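Local coordinates for nucleotide-binding protein, universal stress protein UspA family (Lactobacillus plantarum, PDB 3S3T), which binds ATP as a member of the universal stress protein family and probably serves in the cell's response to stress, its precise role being unknown, at residues Y5-P11 and E108-L114; E100-K104 and D136-C140. All coordinates share one frame; numbering follows the deposited sequence.

Interaction 1 of 2, residues Y5-P11 and E108-L114; sequences YTNILVP and EIDLIVL. With ATP (adenosine-5'-triphosphate), chain I.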
loop_
_atom_site.group_PDB
_atom_site.type_symbol
_atom_site.label_atom_id
_atom_site.label_comp_id
_atom_site.label_asym_id
_atom_site.label_seq_id
_atom_site.Cartn_x
_atom_site.Cartn_y
_atom_site.Cartn_z
ATOM N N TYR A 5 -25.080 -11.646 -5.954
ATOM C CA TYR A 5 -24.739 -10.429 -6.662
ATOM C C TYR A 5 -25.825 -10.091 -7.651
ATOM O O TYR A 5 -26.444 -10.988 -8.228
ATOM C CB TYR A 5 -23.416 -10.615 -7.404
ATOM C CG TYR A 5 -22.267 -10.785 -6.437
ATOM C CD1 TYR A 5 -21.900 -9.752 -5.581
ATOM C CD2 TYR A 5 -21.604 -12.006 -6.318
ATOM C CE1 TYR A 5 -20.849 -9.906 -4.677
ATOM C CE2 TYR A 5 -20.559 -12.175 -5.401
ATOM C CZ TYR A 5 -20.191 -11.109 -4.586
ATOM O OH TYR A 5 -19.175 -11.255 -3.678
ATOM N N THR A 6 -26.060 -8.804 -7.834
ATOM C CA THR A 6 -27.044 -8.325 -8.784
ATOM C C THR A 6 -26.444 -7.529 -9.968
ATOM O O THR A 6 -27.049 -7.479 -11.035
ATOM C CB THR A 6 -28.042 -7.405 -8.103
ATOM O OG1 THR A 6 -27.364 -6.223 -7.659
ATOM C CG2 THR A 6 -28.720 -8.101 -6.919
ATOM N N ASN A 7 -25.283 -6.893 -9.765
ATOM C CA ASN A 7 -24.721 -5.936 -10.720
ATOM C C ASN A 7 -23.210 -5.900 -10.591
ATOM O O ASN A 7 -22.694 -5.239 -9.695
ATOM C CB ASN A 7 -25.281 -4.530 -10.426
ATOM C CG ASN A 7 -26.747 -4.413 -10.739
ATOM O OD1 ASN A 7 -27.112 -4.212 -11.890
ATOM N ND2 ASN A 7 -27.595 -4.522 -9.721
ATOM N N ILE A 8 -22.516 -6.605 -11.476
ATOM C CA ILE A 8 -21.060 -6.793 -11.414
ATOM C C ILE A 8 -20.340 -5.873 -12.402
ATOM O O ILE A 8 -20.813 -5.670 -13.514
ATOM C CB ILE A 8 -20.693 -8.271 -11.747
ATOM C CG1 ILE A 8 -21.421 -9.237 -10.792
ATOM C CG2 ILE A 8 -19.148 -8.547 -11.689
ATOM C CD1 ILE A 8 -21.307 -10.725 -11.170
ATOM N N LEU A 9 -19.190 -5.339 -11.978
ATOM C CA LEU A 9 -18.352 -4.492 -12.791
ATOM C C LEU A 9 -17.022 -5.199 -12.963
ATOM O O LEU A 9 -16.440 -5.708 -11.989
ATOM C CB LEU A 9 -18.114 -3.130 -12.114
ATOM C CG LEU A 9 -17.275 -2.120 -12.916
ATOM C CD1 LEU A 9 -17.908 -1.696 -14.232
ATOM C CD2 LEU A 9 -17.055 -0.896 -12.055
ATOM N N VAL A 10 -16.576 -5.299 -14.207
ATOM C CA VAL A 10 -15.265 -5.833 -14.503
ATOM C C VAL A 10 -14.475 -4.794 -15.327
ATOM O O VAL A 10 -14.626 -4.700 -16.528
ATOM C CB VAL A 10 -15.284 -7.233 -15.146
ATOM C CG1 VAL A 10 -16.111 -7.303 -16.443
ATOM C CG2 VAL A 10 -13.837 -7.695 -15.352
ATOM N N PRO A 11 -13.651 -3.981 -14.639
ATOM C CA PRO A 11 -12.798 -3.071 -15.378
ATOM C C PRO A 11 -11.716 -3.876 -16.101
ATOM O O PRO A 11 -11.058 -4.724 -15.483
ATOM C CB PRO A 11 -12.240 -2.140 -14.284
ATOM C CG PRO A 11 -13.146 -2.301 -13.123
ATOM C CD PRO A 11 -13.550 -3.758 -13.197
ATOM N N GLU A 108 -25.842 0.419 -7.346
ATOM C CA GLU A 108 -26.368 -0.940 -7.461
ATOM C C GLU A 108 -25.261 -1.984 -7.611
ATOM O O GLU A 108 -25.463 -3.184 -7.332
ATOM C CB GLU A 108 -27.420 -1.063 -8.583
ATOM C CG GLU A 108 -26.953 -0.939 -10.032
ATOM C CD GLU A 108 -26.825 0.502 -10.524
ATOM O OE1 GLU A 108 -26.856 1.423 -9.680
ATOM O OE2 GLU A 108 -26.632 0.701 -11.750
ATOM N N ILE A 109 -24.090 -1.526 -8.081
ATOM C CA ILE A 109 -22.970 -2.392 -8.326
ATOM C C ILE A 109 -22.531 -2.985 -6.997
ATOM O O ILE A 109 -22.272 -2.241 -6.029
ATOM C CB ILE A 109 -21.830 -1.645 -9.077
ATOM C CG1 ILE A 109 -22.197 -1.497 -10.559
ATOM C CG2 ILE A 109 -20.500 -2.362 -8.942
ATOM C CD1 ILE A 109 -21.265 -0.554 -11.263
ATOM N N ASP A 110 -22.471 -4.321 -6.944
ATOM C CA ASP A 110 -22.122 -5.036 -5.691
ATOM C C ASP A 110 -20.958 -5.972 -5.762
ATOM O O ASP A 110 -20.639 -6.639 -4.761
ATOM C CB ASP A 110 -23.350 -5.748 -5.044
ATOM C CG ASP A 110 -24.248 -6.469 -6.066
ATOM O OD1 ASP A 110 -23.789 -6.793 -7.170
ATOM O OD2 ASP A 110 -25.429 -6.735 -5.746
ATOM N N LEU A 111 -20.237 -5.936 -6.887
ATOM C CA LEU A 111 -18.944 -6.579 -7.028
ATOM C C LEU A 111 -18.137 -5.898 -8.101
ATOM O O LEU A 111 -18.642 -5.613 -9.191
ATOM C CB LEU A 111 -19.104 -8.040 -7.459
ATOM C CG LEU A 111 -17.868 -8.930 -7.514
ATOM C CD1 LEU A 111 -17.139 -9.003 -6.139
ATOM C CD2 LEU A 111 -18.293 -10.361 -7.994
ATOM N N ILE A 112 -16.844 -5.721 -7.835
ATOM C CA ILE A 112 -15.913 -5.334 -8.882
ATOM C C ILE A 112 -14.920 -6.482 -9.028
ATOM O O ILE A 112 -14.405 -6.994 -8.009
ATOM C CB ILE A 112 -15.166 -4.037 -8.519
ATOM C CG1 ILE A 112 -16.128 -2.858 -8.260
ATOM C CG2 ILE A 112 -14.167 -3.674 -9.663
ATOM C CD1 ILE A 112 -15.408 -1.509 -7.842
ATOM N N VAL A 113 -14.697 -6.924 -10.278
ATOM C CA VAL A 113 -13.781 -8.001 -10.584
ATOM C C VAL A 113 -12.548 -7.395 -11.279
ATOM O O VAL A 113 -12.675 -6.677 -12.239
ATOM C CB VAL A 113 -14.464 -9.080 -11.473
ATOM C CG1 VAL A 113 -13.488 -10.187 -11.828
ATOM C CG2 VAL A 113 -15.745 -9.659 -10.769
ATOM N N LEU A 114 -11.367 -7.691 -10.782
ATOM C CA LEU A 114 -10.101 -7.091 -11.298
ATOM C C LEU A 114 -9.050 -8.137 -11.526
ATOM O O LEU A 114 -8.934 -9.110 -10.763
ATOM C CB LEU A 114 -9.528 -6.075 -10.265
ATOM C CG LEU A 114 -10.325 -4.790 -10.027
ATOM C CD1 LEU A 114 -9.936 -4.158 -8.689
ATOM C CD2 LEU A 114 -10.202 -3.760 -11.183
HETATM P PG ATP I . 0.707 -0.421 -12.492
HETATM O O1G ATP I . -0.248 0.350 -13.372
HETATM O O2G ATP I . 2.135 -0.238 -12.906
HETATM O O3G ATP I . 0.577 -0.186 -10.993
HETATM P PB ATP I . -0.239 -2.841 -13.855
HETATM O O1B ATP I . 0.523 -4.121 -14.050
HETATM O O2B ATP I . -0.537 -2.005 -15.052
HETATM O O3B ATP I . 0.523 -2.008 -12.724
HETATM P PA ATP I . -2.948 -2.456 -12.874
HETATM O O1A ATP I . -3.007 -1.191 -13.672
HETATM O O2A ATP I . -3.206 -2.305 -11.431
HETATM O O3A ATP I . -1.592 -3.262 -13.068
HETATM O "O5'" ATP I . -4.074 -3.446 -13.541
HETATM C "C5'" ATP I . -4.728 -4.405 -12.712
HETATM C "C4'" ATP I . -6.173 -4.605 -13.179
HETATM O "O4'" ATP I . -6.767 -3.315 -13.100
HETATM C "C3'" ATP I . -6.308 -5.023 -14.634
HETATM O "O3'" ATP I . -6.184 -6.423 -14.820
HETATM C "C2'" ATP I . -7.669 -4.442 -14.931
HETATM O "O2'" ATP I . -8.628 -5.340 -14.389
HETATM C "C1'" ATP I . -7.690 -3.129 -14.162
HETATM N N9 ATP I . -7.306 -1.996 -15.001
HETATM C C8 ATP I . -6.053 -1.468 -15.165
HETATM N N7 ATP I . -6.076 -0.441 -16.044
HETATM C C5 ATP I . -7.349 -0.318 -16.436
HETATM C C6 ATP I . -8.055 0.551 -17.369
HETATM N N6 ATP I . -7.353 1.497 -18.027
HETATM N N1 ATP I . -9.415 0.379 -17.529
HETATM C C2 ATP I . -10.057 -0.582 -16.845
HETATM N N3 ATP I . -9.477 -1.449 -16.005
HETATM C C4 ATP I . -8.151 -1.341 -15.769
#

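Interaction 2 of 2, residues E100-K104 and D136-C140; sequences EDYAK and DHAPC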
loop_
_atom_site.group_PDB
_atom_site.type_symbol
_atom_site.label_atom_id
_atom_site.label_comp_id
_atom_site.label_asym_id
_atom_site.label_seq_id
_atom_site.Cartn_x
_atom_site.Cartn_y
_atom_site.Cartn_z
ATOM N N GLU A 100 -13.509 3.767 -9.510
ATOM C CA GLU A 100 -14.128 4.154 -8.229
ATOM C C GLU A 100 -15.413 4.954 -8.479
ATOM O O GLU A 100 -16.480 4.653 -7.881
ATOM C CB GLU A 100 -13.132 5.002 -7.406
ATOM C CG GLU A 100 -13.682 5.624 -6.157
ATOM C CD GLU A 100 -12.698 6.541 -5.448
ATOM O OE1 GLU A 100 -11.695 6.954 -6.017
ATOM O OE2 GLU A 100 -12.970 6.877 -4.303
ATOM N N ASP A 101 -15.312 5.964 -9.345
ATOM C CA ASP A 101 -16.416 6.878 -9.568
ATOM C C ASP A 101 -17.572 6.103 -10.193
ATOM O O ASP A 101 -18.739 6.375 -9.907
ATOM C CB ASP A 101 -16.000 8.045 -10.473
ATOM C CG ASP A 101 -15.125 9.056 -9.750
ATOM O OD1 ASP A 101 -14.999 9.005 -8.498
ATOM O OD2 ASP A 101 -14.555 9.909 -10.432
ATOM N N TYR A 102 -17.243 5.161 -11.066
ATOM C CA TYR A 102 -18.245 4.403 -11.753
ATOM C C TYR A 102 -19.054 3.592 -10.733
ATOM O O TYR A 102 -20.281 3.561 -10.800
ATOM C CB TYR A 102 -17.620 3.477 -12.809
ATOM C CG TYR A 102 -18.651 2.926 -13.775
ATOM C CD1 TYR A 102 -18.889 3.543 -14.990
ATOM C CD2 TYR A 102 -19.399 1.792 -13.459
ATOM C CE1 TYR A 102 -19.833 3.056 -15.874
ATOM C CE2 TYR A 102 -20.350 1.300 -14.339
ATOM C CZ TYR A 102 -20.570 1.948 -15.543
ATOM O OH TYR A 102 -21.522 1.458 -16.407
ATOM N N ALA A 103 -18.362 2.946 -9.794
ATOM C CA ALA A 103 -19.047 2.151 -8.758
ATOM C C ALA A 103 -19.896 3.040 -7.849
ATOM O O ALA A 103 -20.949 2.609 -7.394
ATOM C CB ALA A 103 -18.056 1.381 -7.923
ATOM N N LYS A 104 -19.452 4.265 -7.580
ATOM C CA LYS A 104 -20.255 5.208 -6.762
ATOM C C LYS A 104 -21.391 5.883 -7.556
ATOM O O LYS A 104 -22.457 6.234 -7.018
ATOM C CB LYS A 104 -19.341 6.226 -6.088
ATOM C CG LYS A 104 -18.398 5.500 -5.127
ATOM C CD LYS A 104 -17.341 6.355 -4.401
ATOM C CE LYS A 104 -16.613 5.441 -3.380
ATOM N NZ LYS A 104 -15.423 6.038 -2.645
ATOM N N ASP A 136 -9.085 -0.625 -2.098
ATOM C CA ASP A 136 -9.148 0.332 -1.025
ATOM C C ASP A 136 -10.423 1.176 -1.086
ATOM O O ASP A 136 -11.151 1.326 -0.088
ATOM C CB ASP A 136 -7.922 1.225 -1.178
ATOM C CG ASP A 136 -7.650 2.081 0.027
ATOM O OD1 ASP A 136 -8.533 2.211 0.884
ATOM O OD2 ASP A 136 -6.515 2.596 0.100
ATOM N N HIS A 137 -10.712 1.684 -2.277
ATOM C CA HIS A 137 -11.674 2.748 -2.389
ATOM C C HIS A 137 -13.070 2.324 -2.844
ATOM O O HIS A 137 -14.007 3.165 -2.873
ATOM C CB HIS A 137 -11.147 3.799 -3.324
ATOM C CG HIS A 137 -10.044 4.632 -2.745
ATOM N ND1 HIS A 137 -8.712 4.305 -2.885
ATOM C CD2 HIS A 137 -10.072 5.807 -2.071
ATOM C CE1 HIS A 137 -7.973 5.217 -2.268
ATOM N NE2 HIS A 137 -8.768 6.148 -1.787
ATOM N N ALA A 138 -13.262 1.056 -3.188
ATOM C CA ALA A 138 -14.583 0.667 -3.691
ATOM C C ALA A 138 -15.599 0.590 -2.560
ATOM O O ALA A 138 -15.271 0.182 -1.459
ATOM C CB ALA A 138 -14.557 -0.685 -4.431
ATOM N N PRO A 139 -16.850 0.930 -2.854
ATOM C CA PRO A 139 -17.936 0.830 -1.876
ATOM C C PRO A 139 -18.525 -0.601 -1.752
ATOM O O PRO A 139 -19.435 -0.812 -0.964
ATOM C CB PRO A 139 -18.987 1.796 -2.438
ATOM C CG PRO A 139 -18.823 1.661 -3.913
ATOM C CD PRO A 139 -17.315 1.506 -4.126
ATOM N N CYS A 140 -17.965 -1.595 -2.426
ATOM C CA CYS A 140 -18.558 -2.914 -2.451
ATOM C C CYS A 140 -17.448 -3.935 -2.405
ATOM O O CYS A 140 -16.241 -3.596 -2.380
ATOM C CB CYS A 140 -19.342 -3.102 -3.740
ATOM S SG CYS A 140 -18.362 -2.810 -5.255
#

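Interaction 1 of 2, residues Y5-P11 and E108-L114
Asp110 turns its carboxylate to the chain at Thr6 and Asn7 and collects four hydrogen bonds there. Thr6 N sits between the two oxygens, 3.0 Å from Asp110 OD2 and 3.1 Å from OD1, on their syn side and about 15° out of the carboxylate plane. Asn7 N also reaches Asp110 OD1, while Thr6 OG1 meets Asp110 OD2 at 2.8 Å from above that plane. With CG held between backbone N and carbonyl carbon (chi1 42°), the short side chain can bring both oxygens to these donors. Shortened to alanine, the residue is likely to leave the amides of Thr6 and Asn7 and the Thr6 hydroxyl without this shared acceptor, and the start of the strand less firmly held.

Backbone bonds continue the pairing: Asp110 N to Asn7 O, Leu9 N to Leu111 O (2.9 Å) and Val113 N to Leu9 O (2.7 Å), the last two nearly straight. The strand axes lie 4.6 Å apart at 25°, hence parallel.

Among apolar contacts, Leu111 CD2 stands over the Tyr5 ring centre, 3.9 Å from the centroid and close to the ring normal, a CH-pi contact; Tyr5 OH is bonded to Asn141. Ile8 CG2 meets Val113 CG2, and Pro11 CD meets Ile112 CG2.

Pro11 O accepts a hydrogen bond from the ATP ribose O2' at 2.7 Å, placing the nucleotide at the C-terminal end of these neighbouring parallel strands, as in the alpha/beta nucleotide-binding fold of the HUP clan.

Interaction 2 of 2, residues E100-K104 and D136-C140
Extended torsions carry the two charged groups of helix 95-105 across to His137: Glu100 has CG anti to its amide nitrogen (chi1 172°) and runs straight on to its carboxylate, while Lys104 leaves with CG beside its N (chi1 -63°) and stays straight to NZ. One turn apart on the helix, they form a salt bridge, Lys104 NZ lying 3.1 Å from Glu100 OE2 on the anti lone pair of that oxygen. Lys104 NZ also makes a weak hydrogen bond of 3.2 Å to His137 O, at the end of helix 129-137, so one nitrogen links a carboxylate with a backbone carbonyl.

Glu100 OE2 also lies 3.7 Å from His137 CB and approaches the imidazole obliquely, with carboxylate and ring planes 48° apart. The polar ends have further partners: Tyr133 OH bonds to Glu100 OE1, and Tyr133 O accepts from His137 ND1. In the alpha/beta fold, this contact joins two helices that precede adjacent parallel strands, 111-115 and 141-145.

Beside the salt bridge, toward Pro139, the packing is apolar. Ala103 CB points toward the proline ring and reaches Pro139 CD at 3.9 Å; Lys104 CG comes to 4.0 Å from Pro139 CG, the two side chains crossing at a slant. Ala138 is the first residue to leave helical torsions, and its CB points away from helix 95-105. On the assembly side, Arg124 of the third subunit forms salt bridges with Glu100 and Asp101.

Overall arrangement
From the N terminus, strand 7-11 comes first, and interaction 1 closes a long loop when the chain, having passed through strands 35-43 and 87-93 and helix 95-105, returns as strand 111-115 beside it. Helix 95-105 lies within that loop, yet its partner at 136-140 follows strand 111-115, so the segments alternate and the two contacts cross. Interaction 2 closes a shorter loop containing strand 111-115 and most of helix 129-137. Their centres are 10 Å apart, and Ile112 joins them: Ile112 CD1 packs on Ala138 CB at 3.6 Å and CG1 on Cys140 SG. Central sheet strands are thus tied to two helices, and both contacts touch the second subunit.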